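Local coordinates for oxidized polyvinyl alcohol hydrolase (Pseudomonas sp. VM15C, PDB 3WWC), which hydrolyses beta-diketones, including oxidized polyvinyl alcohol in the second step of polyvinyl alcohol degradation, at residues Y31-G36 with Q158-K163; F50-A55 with T96-V101; I248-W253 with V295-T300. The protein carries 1 engineered substitution. All blocks are in the same frame, centred on the assembly; numbering follows the deposited sequence.

Interaction 1 of 3, residues Y31-G36 with Q158-K163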
ATOM      1  N   TYR A  31     -18.857 -10.277 -16.961  1.00 21.45           N
ATOM      2  CA  TYR A  31     -18.901  -9.684 -15.627  1.00 20.61           C
ATOM      3  C   TYR A  31     -19.599  -8.343 -15.660  1.00 20.88           C
ATOM      4  O   TYR A  31     -19.262  -7.476 -16.454  1.00 24.65           O
ATOM      5  CB  TYR A  31     -17.469  -9.552 -15.030  1.00 17.44           C
ATOM      6  CG  TYR A  31     -17.504  -9.345 -13.507  1.00 15.41           C
ATOM      7  CD1 TYR A  31     -17.497  -8.046 -12.965  1.00 13.35           C
ATOM      8  CD2 TYR A  31     -17.653 -10.427 -12.653  1.00 14.08           C
ATOM      9  CE1 TYR A  31     -17.639  -7.822 -11.596  1.00 13.17           C
ATOM     10  CE2 TYR A  31     -17.814 -10.219 -11.275  1.00 13.99           C
ATOM     11  CZ  TYR A  31     -17.804  -8.928 -10.775  1.00 13.47           C
ATOM     12  OH  TYR A  31     -18.026  -8.749  -9.425  1.00 14.08           O
ATOM     13  N   GLU A  32     -20.563  -8.139 -14.782  1.00 21.50           N
ATOM     14  CA  GLU A  32     -21.299  -6.888 -14.798  1.00 22.41           C
ATOM     15  C   GLU A  32     -20.905  -6.070 -13.579  1.00 21.53           C
ATOM     16  O   GLU A  32     -21.350  -6.367 -12.492  1.00 21.30           O
ATOM     17  CB  GLU A  32     -22.798  -7.174 -14.736  1.00 25.17           C
ATOM     18  CG  GLU A  32     -23.222  -8.320 -15.640  1.00 30.78           C
ATOM     19  CD  GLU A  32     -24.720  -8.582 -15.590  1.00 34.02           C
ATOM     20  OE1 GLU A  32     -25.440  -8.024 -16.445  1.00 36.50           O
ATOM     21  OE2 GLU A  32     -25.169  -9.341 -14.695  1.00 35.74           O
ATOM     22  N   VAL A  33     -20.064  -5.062 -13.764  1.00 20.83           N
ATOM     23  CA  VAL A  33     -19.638  -4.200 -12.669  1.00 20.63           C
ATOM     24  C   VAL A  33     -20.759  -3.337 -12.163  1.00 20.42           C
ATOM     25  O   VAL A  33     -21.627  -2.900 -12.934  1.00 20.16           O
ATOM     26  CB  VAL A  33     -18.516  -3.277 -13.103  1.00 22.65           C
ATOM     27  CG1 VAL A  33     -18.076  -2.388 -11.917  1.00 25.78           C
ATOM     28  CG2 VAL A  33     -17.408  -4.076 -13.590  1.00 24.86           C
ATOM     29  N   LYS A  34     -20.773  -3.099 -10.863  1.00 17.78           N
ATOM     30  CA  LYS A  34     -21.813  -2.287 -10.288  1.00 19.30           C
ATOM     31  C   LYS A  34     -21.295  -1.354  -9.221  1.00 18.76           C
ATOM     32  O   LYS A  34     -20.173  -1.519  -8.729  1.00 17.13           O
ATOM     33  CB  LYS A  34     -22.903  -3.194  -9.683  1.00 21.81           C
ATOM     34  CG  LYS A  34     -22.379  -4.169  -8.657  1.00 24.95           C
ATOM     35  CD  LYS A  34     -23.490  -5.032  -7.969  1.00 27.10           C
ATOM     36  CE  LYS A  34     -24.334  -4.230  -6.937  1.00 28.52           C
ATOM     37  NZ  LYS A  34     -23.591  -3.788  -5.721  1.00 25.45           N
ATOM     38  N   GLU A  35     -22.116  -0.364  -8.871  1.00 18.37           N
ATOM     39  CA  GLU A  35     -21.768   0.526  -7.790  1.00 17.20           C
ATOM     40  C   GLU A  35     -21.956  -0.340  -6.568  1.00 16.88           C
ATOM     41  O   GLU A  35     -22.840  -1.204  -6.526  1.00 19.32           O
ATOM     42  CB  GLU A  35     -22.736   1.703  -7.731  1.00 20.08           C
ATOM     43  CG  GLU A  35     -22.602   2.523  -6.488  1.00 22.18           C
ATOM     44  CD  GLU A  35     -23.447   3.801  -6.525  1.00 26.62           C
ATOM     45  OE1 GLU A  35     -24.217   3.989  -7.485  1.00 29.80           O
ATOM     46  OE2 GLU A  35     -23.336   4.609  -5.579  1.00 29.10           O
ATOM     47  N   GLY A  36     -21.133  -0.130  -5.557  1.00 14.18           N
ATOM     48  CA  GLY A  36     -21.246  -0.899  -4.341  1.00 12.73           C
ATOM     49  C   GLY A  36     -20.453  -2.197  -4.364  1.00 11.74           C
ATOM     50  O   GLY A  36     -19.404  -2.273  -5.008  1.00 11.02           O
ATOM     51  N   GLN A 158      -9.103  -2.287 -14.277  1.00 10.77           N
ATOM     52  CA  GLN A 158      -9.388  -2.314 -15.736  1.00 11.27           C
ATOM     53  C   GLN A 158     -10.858  -2.650 -15.990  1.00 11.09           C
ATOM     54  O   GLN A 158     -11.480  -2.098 -16.900  1.00 12.04           O
ATOM     55  CB  GLN A 158      -8.466  -3.317 -16.427  1.00 10.62           C
ATOM     56  CG  GLN A 158      -7.059  -2.776 -16.548  1.00 14.87           C
ATOM     57  CD  GLN A 158      -6.088  -3.784 -17.092  1.00 20.81           C
ATOM     58  OE1 GLN A 158      -5.057  -3.404 -17.669  1.00 26.66           O
ATOM     59  NE2 GLN A 158      -6.361  -5.043 -16.882  1.00 20.17           N
ATOM     60  N   CYS A 159     -11.453  -3.462 -15.132  1.00 10.72           N
ATOM     61  CA  CYS A 159     -12.863  -3.803 -15.286  1.00 12.97           C
ATOM     62  C   CYS A 159     -13.792  -2.651 -14.890  1.00 11.82           C
ATOM     63  O   CYS A 159     -14.764  -2.286 -15.632  1.00 12.82           O
ATOM     64  CB  CYS A 159     -13.146  -5.047 -14.425  1.00 13.07           C
ATOM     65  SG  CYS A 159     -14.879  -5.574 -14.536  1.00 17.02           S
ATOM     66  N   VAL A 160     -13.532  -2.005 -13.749  1.00 10.46           N
ATOM     67  CA  VAL A 160     -14.392  -0.901 -13.311  1.00 10.64           C
ATOM     68  C   VAL A 160     -14.367   0.212 -14.380  1.00 11.28           C
ATOM     69  O   VAL A 160     -15.364   0.880 -14.585  1.00 12.12           O
ATOM     70  CB  VAL A 160     -13.915  -0.366 -11.920  1.00 10.38           C
ATOM     71  CG1 VAL A 160     -14.698   0.863 -11.507  1.00 12.85           C
ATOM     72  CG2 VAL A 160     -14.096  -1.463 -10.889  1.00 10.55           C
ATOM     73  N   GLY A 161     -13.224   0.382 -15.037  1.00 11.67           N
ATOM     74  CA  GLY A 161     -13.075   1.430 -16.048  1.00 12.50           C
ATOM     75  C   GLY A 161     -13.936   1.218 -17.275  1.00 14.59           C
ATOM     76  O   GLY A 161     -13.956   2.098 -18.117  1.00 16.08           O
ATOM     77  N   THR A 162     -14.569   0.055 -17.405  1.00 13.82           N
ATOM     78  CA  THR A 162     -15.485  -0.139 -18.537  1.00 15.28           C
ATOM     79  C   THR A 162     -16.837   0.457 -18.155  1.00 16.53           C
ATOM     80  O   THR A 162     -17.683   0.680 -19.038  1.00 18.54           O
ATOM     81  CB  THR A 162     -15.667  -1.651 -18.925  1.00 13.60           C
ATOM     82  OG1 THR A 162     -16.360  -2.330 -17.866  1.00 16.37           O
ATOM     83  CG2 THR A 162     -14.343  -2.312 -19.255  1.00 15.37           C
ATOM     84  N   LYS A 163     -17.094   0.726 -16.874  1.00 16.50           N
ATOM     85  CA  LYS A 163     -18.386   1.267 -16.461  1.00 17.47           C
ATOM     86  C   LYS A 163     -18.351   2.715 -15.987  1.00 17.36           C
ATOM     87  O   LYS A 163     -19.347   3.485 -16.108  1.00 18.92           O
ATOM     88  CB  LYS A 163     -19.000   0.405 -15.333  1.00 21.22           C
ATOM     89  CG  LYS A 163     -20.444   0.818 -15.008  1.00 25.64           C
ATOM     90  CD  LYS A 163     -21.024   0.039 -13.845  1.00 31.21           C
ATOM     91  CE  LYS A 163     -22.017   0.879 -13.017  1.00 31.74           C
ATOM     92  NZ  LYS A 163     -23.185   1.348 -13.810  1.00 35.10           N
TER

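Interaction 2 of 3, residues F50-A55 with T96-V101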
ATOM      1  N   PHE A  50     -14.923  -6.683  -4.376  1.00  7.89           N
ATOM      2  CA  PHE A  50     -14.441  -5.318  -4.205  1.00  8.24           C
ATOM      3  C   PHE A  50     -15.623  -4.383  -4.206  1.00  9.31           C
ATOM      4  O   PHE A  50     -16.722  -4.750  -4.664  1.00  9.40           O
ATOM      5  CB  PHE A  50     -13.447  -4.931  -5.314  1.00  8.31           C
ATOM      6  CG  PHE A  50     -13.983  -5.057  -6.738  1.00  8.75           C
ATOM      7  CD1 PHE A  50     -13.860  -6.269  -7.421  1.00 10.62           C
ATOM      8  CD2 PHE A  50     -14.615  -3.974  -7.367  1.00  8.93           C
ATOM      9  CE1 PHE A  50     -14.360  -6.406  -8.749  1.00 11.05           C
ATOM     10  CE2 PHE A  50     -15.119  -4.098  -8.675  1.00 10.49           C
ATOM     11  CZ  PHE A  50     -14.986  -5.306  -9.369  1.00  8.57           C
ATOM     12  N   ILE A  51     -15.432  -3.184  -3.670  1.00  9.25           N
ATOM     13  CA  ILE A  51     -16.530  -2.228  -3.531  1.00  9.77           C
ATOM     14  C   ILE A  51     -16.186  -0.970  -4.299  1.00  9.93           C
ATOM     15  O   ILE A  51     -15.073  -0.423  -4.185  1.00 10.20           O
ATOM     16  CB  ILE A  51     -16.753  -1.903  -2.043  1.00  8.83           C
ATOM     17  CG1 ILE A  51     -17.099  -3.194  -1.281  1.00 10.40           C
ATOM     18  CG2 ILE A  51     -17.910  -0.904  -1.853  1.00 10.68           C
ATOM     19  CD1 ILE A  51     -17.158  -3.032   0.277  1.00 13.14           C
ATOM     20  N   VAL A  52     -17.170  -0.440  -5.012  1.00  9.49           N
ATOM     21  CA  VAL A  52     -16.954   0.750  -5.810  1.00 10.41           C
ATOM     22  C   VAL A  52     -17.798   1.910  -5.333  1.00 12.14           C
ATOM     23  O   VAL A  52     -19.032   1.788  -5.175  1.00 12.95           O
ATOM     24  CB  VAL A  52     -17.325   0.507  -7.313  1.00  9.72           C
ATOM     25  CG1 VAL A  52     -17.179   1.841  -8.136  1.00 11.36           C
ATOM     26  CG2 VAL A  52     -16.486  -0.602  -7.916  1.00 11.05           C
ATOM     27  N   TYR A  53     -17.151   3.052  -5.088  1.00 10.74           N
ATOM     28  CA  TYR A  53     -17.889   4.289  -4.767  1.00 12.44           C
ATOM     29  C   TYR A  53     -17.490   5.261  -5.906  1.00 12.85           C
ATOM     30  O   TYR A  53     -16.380   5.835  -5.912  1.00 11.66           O
ATOM     31  CB  TYR A  53     -17.454   4.871  -3.397  1.00 12.77           C
ATOM     32  CG  TYR A  53     -17.916   4.138  -2.137  1.00 14.29           C
ATOM     33  CD1 TYR A  53     -17.252   2.994  -1.664  1.00 17.19           C
ATOM     34  CD2 TYR A  53     -19.010   4.605  -1.396  1.00 17.21           C
ATOM     35  CE1 TYR A  53     -17.692   2.358  -0.494  1.00 16.36           C
ATOM     36  CE2 TYR A  53     -19.437   3.973  -0.237  1.00 17.64           C
ATOM     37  CZ  TYR A  53     -18.774   2.850   0.202  1.00 18.70           C
ATOM     38  OH  TYR A  53     -19.201   2.223   1.386  1.00 20.38           O
ATOM     39  N   PRO A  54     -18.391   5.509  -6.881  1.00 13.50           N
ATOM     40  CA  PRO A  54     -18.051   6.418  -7.985  1.00 12.91           C
ATOM     41  C   PRO A  54     -17.847   7.855  -7.531  1.00 13.23           C
ATOM     42  O   PRO A  54     -18.495   8.349  -6.604  1.00 14.98           O
ATOM     43  CB  PRO A  54     -19.221   6.286  -8.960  1.00 15.39           C
ATOM     44  CG  PRO A  54     -19.907   5.007  -8.550  1.00 15.55           C
ATOM     45  CD  PRO A  54     -19.715   4.881  -7.063  1.00 13.77           C
ATOM     46  N   ALA A  55     -16.919   8.537  -8.200  1.00 13.35           N
ATOM     47  CA  ALA A  55     -16.603   9.910  -7.856  1.00 13.46           C
ATOM     48  C   ALA A  55     -17.779  10.838  -7.953  1.00 16.69           C
ATOM     49  O   ALA A  55     -18.538  10.731  -8.919  1.00 19.30           O
ATOM     50  CB  ALA A  55     -15.500  10.433  -8.802  1.00 12.70           C
ATOM     51  N   THR A  96     -12.878   8.099  -7.716  1.00  8.86           N
ATOM     52  CA  THR A  96     -13.640   6.856  -7.779  1.00 10.01           C
ATOM     53  C   THR A  96     -12.839   5.870  -6.902  1.00  9.52           C
ATOM     54  O   THR A  96     -11.657   5.579  -7.137  1.00  9.58           O
ATOM     55  CB  THR A  96     -13.818   6.379  -9.197  1.00  9.91           C
ATOM     56  OG1 THR A  96     -14.815   7.226  -9.796  1.00 11.27           O
ATOM     57  CG2 THR A  96     -14.361   4.970  -9.223  1.00 11.64           C
ATOM     58  N   VAL A  97     -13.488   5.440  -5.833  1.00  8.53           N
ATOM     59  CA  VAL A  97     -12.875   4.557  -4.829  1.00  8.60           C
ATOM     60  C   VAL A  97     -13.207   3.112  -5.183  1.00  8.68           C
ATOM     61  O   VAL A  97     -14.370   2.760  -5.376  1.00  9.86           O
ATOM     62  CB  VAL A  97     -13.408   4.923  -3.437  1.00  7.18           C
ATOM     63  CG1 VAL A  97     -12.780   3.995  -2.381  1.00  9.75           C
ATOM     64  CG2 VAL A  97     -13.040   6.374  -3.106  1.00  9.27           C
ATOM     65  N   ILE A  98     -12.171   2.278  -5.323  1.00  7.85           N
ATOM     66  CA  ILE A  98     -12.339   0.870  -5.730  1.00  7.12           C
ATOM     67  C   ILE A  98     -11.540   0.110  -4.685  1.00  7.55           C
ATOM     68  O   ILE A  98     -10.297   0.080  -4.726  1.00  8.02           O
ATOM     69  CB  ILE A  98     -11.778   0.659  -7.132  1.00  7.23           C
ATOM     70  CG1 ILE A  98     -12.399   1.660  -8.131  1.00  7.81           C
ATOM     71  CG2 ILE A  98     -12.087  -0.782  -7.552  1.00  9.87           C
ATOM     72  CD1 ILE A  98     -11.724   1.555  -9.509  1.00 10.05           C
ATOM     73  N   ALA A  99     -12.257  -0.522  -3.733  1.00  8.28           N
ATOM     74  CA  ALA A  99     -11.645  -1.128  -2.545  1.00  7.99           C
ATOM     75  C   ALA A  99     -11.721  -2.615  -2.577  1.00  8.32           C
ATOM     76  O   ALA A  99     -12.815  -3.190  -2.506  1.00  9.24           O
ATOM     77  CB  ALA A  99     -12.422  -0.609  -1.312  1.00  8.02           C
ATOM     78  N   PRO A 100     -10.586  -3.280  -2.650  1.00  7.05           N
ATOM     79  CA  PRO A 100     -10.593  -4.746  -2.701  1.00  7.55           C
ATOM     80  C   PRO A 100     -10.792  -5.391  -1.353  1.00  8.22           C
ATOM     81  O   PRO A 100     -10.343  -4.876  -0.340  1.00  8.80           O
ATOM     82  CB  PRO A 100      -9.192  -5.088  -3.240  1.00  7.30           C
ATOM     83  CG  PRO A 100      -8.312  -3.918  -2.653  1.00  8.11           C
ATOM     84  CD  PRO A 100      -9.214  -2.703  -2.811  1.00  7.65           C
ATOM     85  N   VAL A 101     -11.479  -6.535  -1.358  1.00  8.14           N
ATOM     86  CA  VAL A 101     -11.665  -7.348  -0.139  1.00  7.61           C
ATOM     87  C   VAL A 101     -10.509  -8.342  -0.108  1.00  7.47           C
ATOM     88  O   VAL A 101     -10.096  -8.874  -1.161  1.00  9.23           O
ATOM     89  CB  VAL A 101     -13.020  -8.061  -0.202  1.00  7.29           C
ATOM     90  CG1 VAL A 101     -13.228  -9.024   1.006  1.00  8.94           C
ATOM     91  CG2 VAL A 101     -14.122  -6.988  -0.207  1.00  8.76           C
TER

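Interaction 3 of 3, residues I248-W253 with V295-T300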
ATOM      1  N   ILE A 248       4.495   8.668  -8.081  1.00  7.25           N
ATOM      2  CA  ILE A 248       4.640   9.510  -6.918  1.00  7.92           C
ATOM      3  C   ILE A 248       4.278   8.586  -5.739  1.00  8.60           C
ATOM      4  O   ILE A 248       3.246   7.913  -5.753  1.00  9.03           O
ATOM      5  CB  ILE A 248       3.811  10.796  -6.922  1.00  8.36           C
ATOM      6  CG1 ILE A 248       3.946  11.456  -5.545  1.00  9.01           C
ATOM      7  CG2 ILE A 248       2.330  10.535  -7.304  1.00  8.08           C
ATOM      8  CD1 ILE A 248       3.469  12.929  -5.535  1.00 10.17           C
ATOM      9  N   VAL A 249       5.171   8.488  -4.761  1.00  8.12           N
ATOM     10  CA  VAL A 249       4.935   7.616  -3.613  1.00  8.19           C
ATOM     11  C   VAL A 249       5.037   8.426  -2.357  1.00  8.06           C
ATOM     12  O   VAL A 249       6.022   9.167  -2.147  1.00  9.46           O
ATOM     13  CB  VAL A 249       5.968   6.477  -3.564  1.00  8.19           C
ATOM     14  CG1 VAL A 249       5.689   5.544  -2.375  1.00  9.56           C
ATOM     15  CG2 VAL A 249       5.936   5.684  -4.898  1.00  9.23           C
ATOM     16  N   MET A 250       4.036   8.295  -1.504  1.00  6.89           N
ATOM     17  CA  MET A 250       4.015   9.003  -0.211  1.00  7.40           C
ATOM     18  C   MET A 250       4.027   7.940   0.890  1.00  7.58           C
ATOM     19  O   MET A 250       3.036   7.234   1.083  1.00  8.49           O
ATOM     20  CB  MET A 250       2.752   9.852  -0.094  1.00  9.14           C
ATOM     21  CG  MET A 250       2.791  10.670   1.212  1.00 11.29           C
ATOM     22  SD  MET A 250       1.268  11.704   1.406  1.00 13.34           S
ATOM     23  CE  MET A 250       1.615  12.973   0.219  1.00 12.69           C
ATOM     24  N   THR A 251       5.159   7.831   1.575  1.00  7.69           N
ATOM     25  CA  THR A 251       5.315   6.843   2.655  1.00  8.61           C
ATOM     26  C   THR A 251       5.065   7.521   3.981  1.00  8.20           C
ATOM     27  O   THR A 251       5.617   8.602   4.227  1.00  9.36           O
ATOM     28  CB  THR A 251       6.708   6.283   2.656  1.00  9.05           C
ATOM     29  OG1 THR A 251       6.982   5.664   1.379  1.00  8.94           O
ATOM     30  CG2 THR A 251       6.864   5.243   3.774  1.00  8.71           C
ATOM     31  N   VAL A 252       4.247   6.925   4.837  1.00  7.16           N
ATOM     32  CA  VAL A 252       3.915   7.557   6.141  1.00  7.88           C
ATOM     33  C   VAL A 252       4.360   6.680   7.310  1.00  8.44           C
ATOM     34  O   VAL A 252       4.080   5.456   7.333  1.00  9.24           O
ATOM     35  CB  VAL A 252       2.402   7.751   6.256  1.00  8.20           C
ATOM     36  CG1 VAL A 252       2.050   8.457   7.582  1.00 11.50           C
ATOM     37  CG2 VAL A 252       1.892   8.586   5.059  1.00 10.42           C
ATOM     38  N   TRP A 253       5.082   7.306   8.242  1.00  7.99           N
ATOM     39  CA  TRP A 253       5.542   6.658   9.484  1.00  8.28           C
ATOM     40  C   TRP A 253       4.760   7.300  10.621  1.00  9.93           C
ATOM     41  O   TRP A 253       4.647   8.528  10.676  1.00 10.31           O
ATOM     42  CB  TRP A 253       7.045   6.924   9.687  1.00  9.02           C
ATOM     43  CG  TRP A 253       7.572   6.390  10.972  1.00  9.17           C
ATOM     44  CD1 TRP A 253       7.561   5.073  11.367  1.00  9.73           C
ATOM     45  CD2 TRP A 253       8.286   7.111  11.993  1.00 11.02           C
ATOM     46  NE1 TRP A 253       8.236   4.933  12.555  1.00 10.92           N
ATOM     47  CE2 TRP A 253       8.687   6.174  12.958  1.00 10.09           C
ATOM     48  CE3 TRP A 253       8.625   8.464  12.179  1.00 13.30           C
ATOM     49  CZ2 TRP A 253       9.421   6.538  14.108  1.00 12.64           C
ATOM     50  CZ3 TRP A 253       9.361   8.818  13.317  1.00 13.93           C
ATOM     51  CH2 TRP A 253       9.744   7.856  14.260  1.00 13.20           C
ATOM     52  N   VAL A 295       7.591  11.273  -1.238  1.00  8.64           N
ATOM     53  CA  VAL A 295       7.286  12.198  -0.178  1.00  8.06           C
ATOM     54  C   VAL A 295       7.325  11.386   1.148  1.00  8.71           C
ATOM     55  O   VAL A 295       6.636  10.357   1.258  1.00  9.41           O
ATOM     56  CB  VAL A 295       5.898  12.836  -0.359  1.00  8.26           C
ATOM     57  CG1 VAL A 295       5.639  13.754   0.828  1.00 10.82           C
ATOM     58  CG2 VAL A 295       5.788  13.647  -1.691  1.00 10.23           C
ATOM     59  N   ALA A 296       8.171  11.808   2.108  1.00  8.39           N
ATOM     60  CA  ALA A 296       8.269  11.141   3.392  1.00  9.47           C
ATOM     61  C   ALA A 296       7.458  11.939   4.401  1.00 10.02           C
ATOM     62  O   ALA A 296       7.755  13.109   4.648  1.00 10.69           O
ATOM     63  CB  ALA A 296       9.758  11.068   3.808  1.00 10.68           C
ATOM     64  N   CYS A 297       6.440  11.335   4.980  1.00  9.02           N
ATOM     65  CA  CYS A 297       5.584  11.976   5.951  1.00 10.12           C
ATOM     66  C   CYS A 297       5.669  11.297   7.311  1.00 10.84           C
ATOM     67  O   CYS A 297       5.619  10.083   7.382  1.00 10.08           O
ATOM     68  CB  CYS A 297       4.112  11.877   5.538  1.00 11.15           C
ATOM     69  SG  CYS A 297       3.604  13.061   4.274  1.00 15.55           S
ATOM     70  N   SER A 298       5.784  12.108   8.371  1.00 12.07           N
ATOM     71  CA  SER A 298       5.827  11.592   9.728  1.00 12.77           C
ATOM     72  C   SER A 298       4.681  12.142  10.546  1.00 11.74           C
ATOM     73  O   SER A 298       4.304  13.326  10.415  1.00 13.11           O
ATOM     74  CB  SER A 298       7.124  12.012  10.438  1.00 13.76           C
ATOM     75  OG  SER A 298       8.258  11.506   9.755  1.00 18.89           O
ATOM     76  N   SER A 299       4.093  11.283  11.362  1.00 12.66           N
ATOM     77  CA  SER A 299       3.060  11.713  12.291  1.00 13.63           C
ATOM     78  C   SER A 299       3.328  11.038  13.656  1.00 15.99           C
ATOM     79  O   SER A 299       4.370  10.421  13.862  1.00 15.83           O
ATOM     80  CB  SER A 299       1.639  11.411  11.801  1.00 14.28           C
ATOM     81  OG  SER A 299       0.694  12.088  12.656  1.00 17.50           O
ATOM     82  N   THR A 300       2.371  11.123  14.580  1.00 16.51           N
ATOM     83  CA  THR A 300       2.628  10.595  15.917  1.00 18.31           C
ATOM     84  C   THR A 300       1.517   9.743  16.417  1.00 19.78           C
ATOM     85  O   THR A 300       1.389   9.517  17.635  1.00 20.85           O
ATOM     86  CB  THR A 300       2.776  11.771  16.898  1.00 19.52           C
ATOM     87  OG1 THR A 300       1.612  12.607  16.769  1.00 20.58           O
ATOM     88  CG2 THR A 300       4.018  12.592  16.586  1.00 21.60           C
TER

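Interaction 1 of 3, residues Y31-G36 with Q158-K163
V33 and Y31 close on C159 of helix 148-160, where the C27–C159 disulfide staples the N-terminal loop to the body of the enzyme. The sulfur is a useful example of one atom seen from two directions. With its CG anti to the backbone N (chi1 -163°), Y31 swings its ring alongside the sulfur in an oblique Cys sulfur-aromatic contact, C159 SG lying 5.1 Å from the centroid of the Y31 ring and 64° off its normal. The far end of the ring is held elsewhere, by a hydrogen bond from Y31 OH to V39 O. V33 divides its two methyls between neighbours on the helix: CG2 leans toward the sulfur, and CG1 lies 4.2 Å from V160 CG2. The modelled 3.1 Å between V33 CG2 and C159 SG is shorter than ordinary methyl–sulfur packing, and its exact value is doubtful. K163 brings its bent chain up to the V33 carbonyl, CD 3.1 Å from V33 O. K163 NZ stays 6.9 Å from E35 OE1, too far for a salt bridge. T162 OG1 donates to C159 O at 2.7 Å in the carbonyl plane, and T162 N bonds the same oxygen.

Interaction 2 of 3, residues F50-A55 with T96-V101
F50 and P100 form a non-hydrogen-bonded antiparallel pair, and F50 shows how a side chain can begin in one contact and finish in another. Strands 46-53 and 96-100 are neighbours in the central sheet of the alpha/beta-hydrolase fold, in which strand 46-53 runs against its neighbours; the N-to-C directions of the two short segments differ by 168°, nearly antiparallel. F50 CB rests 3.4 Å from A99 O and 3.9 Å from P100 CA. CG then takes the crowded position between the backbone N and the carbonyl carbon (chi1 57°), which lays the ring alongside I98, both side chains pointing the same way. Ring atom CD2 meets I98 CG2 at 4.1 Å, an oblique approach, while V52 CG2 sits at the ring's edge, in its plane. Farther out, CE2 passes to V160 of helix 148-160, and M156 of the same helix also touches the ring. On the other face I51, Y53, V97 and A99 gather, with Y53 CB 4.0 Å from V97 CB and L79 of helix 75-80 packed over I51, Y53 and A99. Paired backbone bonds join I51 with A99 and Y53 with V97; beyond the last pair, T96 OG1 accepts from A55 N at 2.9 Å. The chemistry thus divides: peptide groups satisfy one another along the seam, a threonine hydroxyl extends their pattern into the following loop, and mostly hydrocarbon side chains cover the two faces.

Interaction 3 of 3, residues I248-W253 with V295-T300
M250 and C297 bring two sulfurs together in the dense half of this parallel strand pair, SD 3.9 Å from SG. A chi1 of -176° turns CG of M250 away from its own N, so that the side chain runs side by side with V295 and CG lies 4.1 Å from V295 CB. A bend at chi3 (-75°) then folds the terminal methyl back, and CE also comes within 4.1 Å of V295 CG1. V252 completes the row, its CG2 4.0 Å from C297 CB. Helix 310-322 covers this face, with W316 touching both M250 and C297, and the disulfide from C297 to C344 carries the link on to strand 343-346. Replacing M250 by an alanine would probably open a gap beneath W316 and leave C297 SG and V295 without the thioether that packs against both. The opposite face is looser across the strands: A296 offers little to its neighbour, and the one notable side-chain approach is S298 OG at the edge of the W253 indole, in its plane, 3.9 Å from CE3. Partly exposed S298 marks the solvent side, next to a last cross-strand bond, S299 N to W253 O at 2.9 Å. On this face T251 OG1 is hydrogen-bonded to H294 NE2, and helix 275-288 packs against T251 and W253. The A296 side chain is about 5 Å from that of S283, assigned by similarity to the charge relay system. Adjacent parallel strands with helices on both faces fit the C-terminal half of the alpha/beta-hydrolase sheet.

Overall arrangement
Followed from the N terminus, the chain enters interaction 1 at 31-36 and, having made strand 36-43, opens interaction 2 at 50-55. Interaction 2 closes first, at 96-101, and so nests inside the longer loop that interaction 1 shuts at 158-163. The two also touch: G36 N probably hydrogen-bonds to V52 O, and V160 packs on I98, tying the N-terminal loop and helix 148-160 to the early strands. Interaction 3 follows in series, closing its own loop between 248-253 and 295-300. It reaches the same sheet as interaction 2, nearest atoms about 15 Å apart, and lies across the chain's centre from interaction 1.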